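Local coordinates for uncharacterized protein (Acinetobacter baumannii, PDB 4PUX), which is of unknown function but adopts a beta-barrel-like fold of the DUF3237 family, in the AOC barrel clan, at residues 13-18 with 134-139. Residues are numbered along the deposited sequence; the frame is centred on the assembly and turned at random.
Sequences EPLAKF and SWLNQT
Trp135 and Leu136, on a single turn of 3-10 helix, reach the strand through one side chain, Leu15. The turn opens at Ser134, whose O accepts a hydrogen bond from Asn137 N at 2.9 Å. Trp135 sends its indole toward the strand with the six-membered ring leading; its CZ2 lies 3.9 Å from Leu15 CD1, and CH2 is next at 4.1 Å. The methyl arrives obliquely, and the two side chains run past one another in opposite senses. Leu15 holds CG trans to its backbone N (chi1 180°), which carries both methyls toward the turn; its CA and that of Leu136 are 10.1 Å apart, a span the two side chains share. Leu136 follows with CD2, which lies over one face of the indole, near its rim, and also stands 4.2 Å from Leu15 CD2. The contact is wholly apolar. Beyond Gln138, whose N bonds to Trp135 O, Thr139 OG1 donates a hydrogen bond to that same oxygen at 2.7 Å, from the opposite face of the carbonyl plane. The strand has a classic beta bulge here: Leu15 and Ala16 both bond through their backbones to Ala156. Phe126 of strand 118-127 touches both leucines, and Ser52, between strands 36-49 and 54-67, touches Leu15 and Trp135. The loop between strands 118-127 and 141-147 thus packs on strand 12-21, whose pairing with strand 151-159 closes the antiparallel barrel.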
# COMPACT_ATOMS: atom_id res chain seq x y z
N GLU A 13 11.00 3.14 11.83
CA GLU A 13 11.09 4.60 11.90
C GLU A 13 9.98 5.18 11.02
O GLU A 13 9.93 4.89 9.81
CB GLU A 13 12.47 5.07 11.42
CG GLU A 13 12.66 6.59 11.48
CD GLU A 13 14.04 7.05 11.01
OE1 GLU A 13 14.74 6.31 10.31
OE2 GLU A 13 14.41 8.19 11.34
N PRO A 14 9.06 5.99 11.61
CA PRO A 14 8.03 6.62 10.72
C PRO A 14 8.65 7.40 9.55
O PRO A 14 9.63 8.13 9.73
CB PRO A 14 7.27 7.56 11.68
CG PRO A 14 7.52 6.96 13.05
CD PRO A 14 8.88 6.38 13.02
N LEU A 15 8.13 7.15 8.36
CA LEU A 15 8.55 7.80 7.13
C LEU A 15 7.57 8.93 6.73
O LEU A 15 7.94 10.12 6.66
CB LEU A 15 8.70 6.76 5.99
CG LEU A 15 9.14 7.38 4.64
CD1 LEU A 15 10.51 8.09 4.74
CD2 LEU A 15 9.18 6.31 3.56
N ALA A 16 6.34 8.55 6.44
CA ALA A 16 5.25 9.49 6.13
C ALA A 16 3.91 8.82 6.15
O ALA A 16 3.82 7.59 5.98
CB ALA A 16 5.49 10.12 4.70
N LYS A 17 2.88 9.63 6.34
CA LYS A 17 1.48 9.21 6.17
C LYS A 17 1.05 9.51 4.73
O LYS A 17 1.16 10.64 4.27
CB LYS A 17 0.54 9.91 7.14
CG LYS A 17 -0.94 9.50 6.94
CD LYS A 17 -1.85 10.13 8.04
CE LYS A 17 -3.23 9.50 8.09
NZ LYS A 17 -3.78 9.51 9.49
N PHE A 18 0.64 8.47 4.03
CA PHE A 18 0.18 8.52 2.64
C PHE A 18 -1.34 8.48 2.57
O PHE A 18 -2.00 7.66 3.26
CB PHE A 18 0.72 7.32 1.83
CG PHE A 18 2.20 7.43 1.46
CD1 PHE A 18 3.21 7.29 2.43
CD2 PHE A 18 2.59 7.66 0.14
CE1 PHE A 18 4.57 7.36 2.10
CE2 PHE A 18 3.97 7.74 -0.20
CZ PHE A 18 4.94 7.62 0.79
N SER A 134 17.91 9.58 -1.96
CA SER A 134 18.46 8.33 -2.50
C SER A 134 18.70 7.23 -1.44
O SER A 134 18.83 6.04 -1.80
CB SER A 134 19.73 8.59 -3.32
OG SER A 134 20.74 9.13 -2.52
N TRP A 135 18.72 7.59 -0.17
CA TRP A 135 18.75 6.57 0.90
C TRP A 135 17.62 5.58 0.76
O TRP A 135 17.75 4.39 1.12
CB TRP A 135 18.75 7.22 2.30
CG TRP A 135 17.47 7.89 2.70
CD1 TRP A 135 16.98 9.09 2.25
CD2 TRP A 135 16.57 7.45 3.72
NE1 TRP A 135 15.79 9.40 2.89
CE2 TRP A 135 15.51 8.39 3.78
CE3 TRP A 135 16.53 6.32 4.55
CZ2 TRP A 135 14.45 8.28 4.69
CZ3 TRP A 135 15.48 6.21 5.46
CH2 TRP A 135 14.46 7.18 5.52
N LEU A 136 16.46 6.03 0.25
CA LEU A 136 15.33 5.15 0.07
C LEU A 136 15.52 4.06 -0.99
O LEU A 136 14.83 3.02 -0.92
CB LEU A 136 14.08 5.95 -0.25
CG LEU A 136 13.59 6.94 0.82
CD1 LEU A 136 12.48 7.83 0.25
CD2 LEU A 136 13.11 6.14 2.01
N ASN A 137 16.51 4.24 -1.88
CA ASN A 137 16.87 3.23 -2.87
C ASN A 137 17.44 1.95 -2.24
O ASN A 137 17.46 0.89 -2.88
CB ASN A 137 17.95 3.75 -3.83
CG ASN A 137 17.48 4.89 -4.74
OD1 ASN A 137 16.28 5.07 -5.03
ND2 ASN A 137 18.43 5.69 -5.19
N GLN A 138 17.91 2.05 -1.01
CA GLN A 138 18.61 0.94 -0.35
C GLN A 138 18.18 0.68 1.08
O GLN A 138 18.95 0.15 1.89
CB GLN A 138 20.14 1.15 -0.44
CG GLN A 138 20.60 2.46 0.22
CD GLN A 138 22.12 2.58 0.23
OE1 GLN A 138 22.78 2.09 -0.67
NE2 GLN A 138 22.65 3.22 1.25
N THR A 139 16.91 1.00 1.36
CA THR A 139 16.30 0.83 2.68
C THR A 139 14.98 0.06 2.54
O THR A 139 14.20 0.34 1.63
CB THR A 139 16.04 2.22 3.31
OG1 THR A 139 17.26 2.96 3.37
CG2 THR A 139 15.45 2.11 4.71